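Local structure of yeast glycogen phosphorylase (Saccharomyces cerevisiae, 1YGP) at residues Q227-F232 against G254-A259; V260-P265 against Q281-T286. The protein is a dimeric glycogen phosphorylase, a member of the carbohydrate phosphorylase family with the GT-B fold, and carries bound pyridoxal-5'-phosphate. One frame throughout, in Å; residues are numbered along the deposited sequence.

Contact 1 (Q227-F232 against G254-A259); sequences QIPVTF and GERVLA
Arg256 lays its guanidinium group over Pro229, whose CB stands 3.7 Å above the guanidinium plane and is displaced toward its rim. A bend in the arginine chain (chi3 -33°) turns its end to run beside the proline, the two side chains pointing the same way. On the same face of the sheet Leu258 adds greasy packing, its CD2 3.8 Å from Pro229 CG, and Thr231 OG1 touches the CG of Arg256. Proline is tolerated here because its place in a non-hydrogen-bonded pair asks for no N-H toward Leu258. On the other face the buried side chains of Ile228, Phe232 and Ala259 touch helix 322-350, and Val230 and Val257 pack beside them. With CG1 of Val257 anti to the carbonyl carbon (chi1 -72°), CG2 is left between the backbone N and that carbon; it meets the edge of the Phe232 ring at CE2, 3.5 Å away, and also packs 3.8 Å from Val230 CB. Small Ala259 opposes Ile228. Glu255, partly exposed at the Phe232 end of this face, suits its place because its carboxylate forms a salt bridge with Arg307. Between the faces the backbones pair antiparallel. Phe232 O accepts from both Glu255 N and Gly254 N, each 2.9 Å away. Two residues facing one make a classic beta bulge, here at the end of an antiparallel pair that includes an outermost strand of the large mixed sheet.

Contact 2 (V260-P265 against Q281-T286); sequences VAYDFP and QARPTT
The guanidinium of Arg283 has the branched end of Val260 over one face, with CG1 3.2 Å above the plane and offset toward the rim, while Tyr262 OH lies at its edge and in its plane. There NH2 of Arg283 donates to Tyr262 OH across 3.2 Å, with an N-H...O angle of 150°. The tyrosine ring stands almost upright to the guanidinium, their planes 86° apart, and Val260 O lies at the ring's edge. An extended chain from CG to NE, leaving the backbone with CG anti to the carbonyl carbon (chi1 -74°), carries the arginine's charged end across to Val260. Valine suits this place because its two methyls offer a broad apolar surface to a flat cation: besides the CG1 contact, CG2 lies 3.5 Å from Arg283 NH1. The contact joins the two strands of the beta hairpin 255-267 and 274-284, and Val260 and Gln281 form an antiparallel hydrogen-bonded pair in it. The reciprocal bonds run from Val260 N to Gln281 O (3.1 Å) and from Gln281 N to Val260 O (3.0 Å), both nearly straight. Gln281 also packs its aliphatic CB 3.7 Å from Tyr262 CE1. The ring makes a cation-pi contact with Arg190 besides. Arg283 has further polar partners on strand 221-232: a salt bridge to Glu222 through NH2 and a hydrogen bond to Asn224 through NH1, which probably help fix the rotation of the guanidinium. Asn214 of the second subunit packs against the same arginine.

Contacts 1 and 2 lie in series along the chain, their centres about 11 Å apart, and share strand 255-267. That strand pairs through its first half with 221-232 in contact 1; in contact 2 its continuation meets 274-284, the return strand of the hairpin. The three are consecutive antiparallel neighbours at one end of the large mixed sheet, whose remaining strands run parallel. A probable backbone hydrogen bond from Arg283 N to Leu258 O (2.8 Å) joins the two contacts directly, and Gln227 CG packs on Val260 CG2 at 3.6 Å. The antiparallel strands thus form a continuous extension of the parallel sheet.

Contact 1 (Q227-F232 against G254-A259)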
loop_
_atom_site.group_PDB
_atom_site.type_symbol
_atom_site.label_atom_id
_atom_site.label_comp_id
_atom_site.label_asym_id
_atom_site.label_seq_id
_atom_site.Cartn_x
_atom_site.Cartn_y
_atom_site.Cartn_z
ATOM N N GLN A 227 16.896 5.225 2.276
ATOM C CA GLN A 227 16.601 4.385 3.444
ATOM C C GLN A 227 17.575 4.627 4.595
ATOM O O GLN A 227 18.700 4.136 4.536
ATOM C CB GLN A 227 16.678 2.934 3.077
ATOM C CG GLN A 227 15.553 2.558 2.151
ATOM C CD GLN A 227 15.598 1.099 1.744
ATOM O OE1 GLN A 227 16.109 0.220 2.441
ATOM N NE2 GLN A 227 15.080 0.778 0.575
ATOM N N ILE A 228 17.253 5.380 5.645
ATOM C CA ILE A 228 18.152 5.662 6.776
ATOM C C ILE A 228 18.003 4.548 7.818
ATOM O O ILE A 228 16.850 4.272 8.138
ATOM C CB ILE A 228 17.796 7.009 7.489
ATOM C CG1 ILE A 228 17.509 8.199 6.564
ATOM C CG2 ILE A 228 18.994 7.341 8.334
ATOM C CD1 ILE A 228 18.688 8.712 5.722
ATOM N N PRO A 229 19.000 3.838 8.372
ATOM C CA PRO A 229 18.885 3.015 9.599
ATOM C C PRO A 229 18.778 3.833 10.889
ATOM O O PRO A 229 19.428 4.880 11.025
ATOM C CB PRO A 229 20.114 2.145 9.604
ATOM C CG PRO A 229 20.488 2.095 8.137
ATOM C CD PRO A 229 20.251 3.534 7.692
ATOM N N VAL A 230 17.984 3.390 11.861
ATOM C CA VAL A 230 17.725 4.115 13.098
ATOM C C VAL A 230 17.841 3.041 14.165
ATOM O O VAL A 230 17.351 1.928 13.964
ATOM C CB VAL A 230 16.302 4.732 13.045
ATOM C CG1 VAL A 230 15.886 5.237 14.409
ATOM C CG2 VAL A 230 16.287 5.937 12.124
ATOM N N THR A 231 18.398 3.339 15.327
ATOM C CA THR A 231 18.749 2.322 16.312
ATOM C C THR A 231 18.113 2.559 17.662
ATOM O O THR A 231 17.973 3.709 18.097
ATOM C CB THR A 231 20.299 2.327 16.379
ATOM O OG1 THR A 231 20.642 1.571 15.236
ATOM C CG2 THR A 231 20.958 1.769 17.614
ATOM N N PHE A 232 17.730 1.492 18.336
ATOM C CA PHE A 232 17.156 1.662 19.652
ATOM C C PHE A 232 17.831 0.679 20.580
ATOM O O PHE A 232 18.369 -0.350 20.141
ATOM C CB PHE A 232 15.670 1.388 19.631
ATOM C CG PHE A 232 14.918 2.346 18.726
ATOM C CD1 PHE A 232 14.733 3.671 19.116
ATOM C CD2 PHE A 232 14.418 1.887 17.500
ATOM C CE1 PHE A 232 14.042 4.530 18.267
ATOM C CE2 PHE A 232 13.731 2.762 16.663
ATOM C CZ PHE A 232 13.540 4.085 17.044
ATOM N N GLY A 254 20.695 -2.077 20.070
ATOM C CA GLY A 254 20.095 -3.393 20.062
ATOM C C GLY A 254 19.002 -3.597 19.021
ATOM O O GLY A 254 18.604 -4.734 18.805
ATOM N N GLU A 255 18.434 -2.608 18.346
ATOM C CA GLU A 255 17.394 -2.836 17.361
ATOM C C GLU A 255 17.666 -1.824 16.274
ATOM O O GLU A 255 18.231 -0.755 16.566
ATOM C CB GLU A 255 16.063 -2.594 18.029
ATOM C CG GLU A 255 14.795 -2.802 17.204
ATOM C CD GLU A 255 13.510 -2.622 18.011
ATOM O OE1 GLU A 255 13.480 -3.064 19.163
ATOM O OE2 GLU A 255 12.541 -2.047 17.500
ATOM N N ARG A 256 17.337 -2.126 15.025
ATOM C CA ARG A 256 17.540 -1.166 13.953
ATOM C C ARG A 256 16.312 -1.251 13.098
ATOM O O ARG A 256 15.845 -2.356 12.827
ATOM C CB ARG A 256 18.701 -1.451 13.001
ATOM C CG ARG A 256 20.120 -1.613 13.569
ATOM C CD ARG A 256 21.218 -1.362 12.522
ATOM N NE ARG A 256 20.817 -1.780 11.180
ATOM C CZ ARG A 256 21.469 -1.391 10.076
ATOM N NH1 ARG A 256 22.554 -0.606 10.127
ATOM N NH2 ARG A 256 20.955 -1.713 8.886
ATOM N N VAL A 257 15.762 -0.119 12.712
ATOM C CA VAL A 257 14.593 -0.073 11.851
ATOM C C VAL A 257 15.031 0.754 10.663
ATOM O O VAL A 257 16.163 1.276 10.690
ATOM C CB VAL A 257 13.398 0.597 12.539
ATOM C CG1 VAL A 257 12.876 -0.332 13.601
ATOM C CG2 VAL A 257 13.794 1.896 13.228
ATOM N N LEU A 258 14.208 0.880 9.625
ATOM C CA LEU A 258 14.619 1.656 8.479
ATOM C C LEU A 258 13.653 2.770 8.251
ATOM O O LEU A 258 12.455 2.549 8.426
ATOM C CB LEU A 258 14.652 0.850 7.217
ATOM C CG LEU A 258 15.751 -0.160 7.058
ATOM C CD1 LEU A 258 15.690 -0.673 5.640
ATOM C CD2 LEU A 258 17.117 0.457 7.275
ATOM N N ALA A 259 14.142 3.939 7.851
ATOM C CA ALA A 259 13.289 5.075 7.589
ATOM C C ALA A 259 13.338 5.241 6.078
ATOM O O ALA A 259 14.414 5.385 5.495
ATOM C CB ALA A 259 13.848 6.297 8.261
#

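Contact 2 (V260-P265 against Q281-T286)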
loop_
_atom_site.group_PDB
_atom_site.type_symbol
_atom_site.label_atom_id
_atom_site.label_comp_id
_atom_site.label_asym_id
_atom_site.label_seq_id
_atom_site.Cartn_x
_atom_site.Cartn_y
_atom_site.Cartn_z
ATOM N N VAL A 260 12.214 5.147 5.393
ATOM C CA VAL A 260 12.176 5.307 3.957
ATOM C C VAL A 260 11.423 6.613 3.778
ATOM O O VAL A 260 10.380 6.810 4.426
ATOM C CB VAL A 260 11.433 4.094 3.365
ATOM C CG1 VAL A 260 11.149 4.247 1.881
ATOM C CG2 VAL A 260 12.313 2.878 3.595
ATOM N N ALA A 261 11.957 7.512 2.952
ATOM C CA ALA A 261 11.349 8.804 2.684
ATOM C C ALA A 261 10.268 8.770 1.623
ATOM O O ALA A 261 10.293 7.932 0.703
ATOM C CB ALA A 261 12.381 9.789 2.205
ATOM N N TYR A 262 9.299 9.680 1.782
ATOM C CA TYR A 262 8.227 9.934 0.835
ATOM C C TYR A 262 8.192 11.451 0.680
ATOM O O TYR A 262 8.144 12.209 1.661
ATOM C CB TYR A 262 6.889 9.462 1.370
ATOM C CG TYR A 262 6.684 7.960 1.304
ATOM C CD1 TYR A 262 7.404 7.127 2.167
ATOM C CD2 TYR A 262 5.783 7.404 0.390
ATOM C CE1 TYR A 262 7.231 5.746 2.125
ATOM C CE2 TYR A 262 5.604 6.011 0.344
ATOM C CZ TYR A 262 6.336 5.196 1.216
ATOM O OH TYR A 262 6.187 3.826 1.206
ATOM N N ASP A 263 8.326 11.924 -0.548
ATOM C CA ASP A 263 8.312 13.325 -0.866
ATOM C C ASP A 263 6.983 13.877 -1.352
ATOM O O ASP A 263 6.332 13.387 -2.285
ATOM C CB ASP A 263 9.384 13.555 -1.894
ATOM C CG ASP A 263 10.788 13.598 -1.314
ATOM O OD1 ASP A 263 10.950 13.865 -0.133
ATOM O OD2 ASP A 263 11.748 13.390 -2.049
ATOM N N PHE A 264 6.571 14.951 -0.715
ATOM C CA PHE A 264 5.341 15.607 -1.064
ATOM C C PHE A 264 5.782 16.957 -1.626
ATOM O O PHE A 264 6.447 17.706 -0.897
ATOM C CB PHE A 264 4.495 15.726 0.222
ATOM C CG PHE A 264 3.188 16.463 -0.027
ATOM C CD1 PHE A 264 3.142 17.866 0.073
ATOM C CD2 PHE A 264 2.058 15.747 -0.420
ATOM C CE1 PHE A 264 1.966 18.542 -0.233
ATOM C CE2 PHE A 264 0.885 16.437 -0.723
ATOM C CZ PHE A 264 0.837 17.829 -0.634
ATOM N N PRO A 265 5.530 17.313 -2.887
ATOM C CA PRO A 265 5.849 18.619 -3.445
ATOM C C PRO A 265 4.964 19.721 -2.852
ATOM O O PRO A 265 3.801 19.460 -2.569
ATOM C CB PRO A 265 5.687 18.365 -4.940
ATOM C CG PRO A 265 4.570 17.373 -5.027
ATOM C CD PRO A 265 4.888 16.449 -3.870
ATOM N N GLN A 281 8.456 6.699 6.686
ATOM C CA GLN A 281 7.670 5.505 6.997
ATOM C C GLN A 281 8.641 4.545 7.655
ATOM O O GLN A 281 9.769 4.460 7.145
ATOM C CB GLN A 281 7.161 4.892 5.732
ATOM C CG GLN A 281 6.623 3.479 5.862
ATOM C CD GLN A 281 6.035 3.053 4.546
ATOM O OE1 GLN A 281 4.829 3.155 4.384
ATOM N NE2 GLN A 281 6.792 2.617 3.546
ATOM N N ALA A 282 8.286 3.829 8.723
ATOM C CA ALA A 282 9.236 2.912 9.335
ATOM C C ALA A 282 9.138 1.552 8.701
ATOM O O ALA A 282 8.015 1.096 8.477
ATOM C CB ALA A 282 8.977 2.686 10.792
ATOM N N ARG A 283 10.238 0.881 8.375
ATOM C CA ARG A 283 10.211 -0.445 7.772
ATOM C C ARG A 283 11.148 -1.348 8.566
ATOM O O ARG A 283 12.034 -0.821 9.243
ATOM C CB ARG A 283 10.647 -0.373 6.328
ATOM C CG ARG A 283 9.537 0.244 5.467
ATOM C CD ARG A 283 9.915 0.095 4.000
ATOM N NE ARG A 283 9.116 0.912 3.098
ATOM C CZ ARG A 283 9.516 1.192 1.842
ATOM N NH1 ARG A 283 10.670 0.726 1.349
ATOM N NH2 ARG A 283 8.789 2.006 1.076
ATOM N N PRO A 284 10.936 -2.671 8.660
ATOM C CA PRO A 284 11.809 -3.629 9.322
ATOM C C PRO A 284 13.105 -3.848 8.564
ATOM O O PRO A 284 13.156 -3.633 7.347
ATOM C CB PRO A 284 10.995 -4.869 9.399
ATOM C CG PRO A 284 10.217 -4.787 8.103
ATOM C CD PRO A 284 9.759 -3.357 8.138
ATOM N N THR A 285 14.164 -4.304 9.236
ATOM C CA THR A 285 15.399 -4.559 8.519
ATOM C C THR A 285 15.184 -5.890 7.833
ATOM O O THR A 285 15.778 -6.161 6.796
ATOM C CB THR A 285 16.593 -4.642 9.474
ATOM O OG1 THR A 285 16.096 -5.160 10.695
ATOM C CG2 THR A 285 17.265 -3.302 9.703
ATOM N N THR A 286 14.329 -6.749 8.388
ATOM C CA THR A 286 14.037 -8.023 7.789
ATOM C C THR A 286 12.546 -8.147 7.656
ATOM O O THR A 286 11.846 -8.271 8.655
ATOM C CB THR A 286 14.618 -9.088 8.687
ATOM O OG1 THR A 286 16.005 -8.746 8.768
ATOM C CG2 THR A 286 14.369 -10.519 8.215
#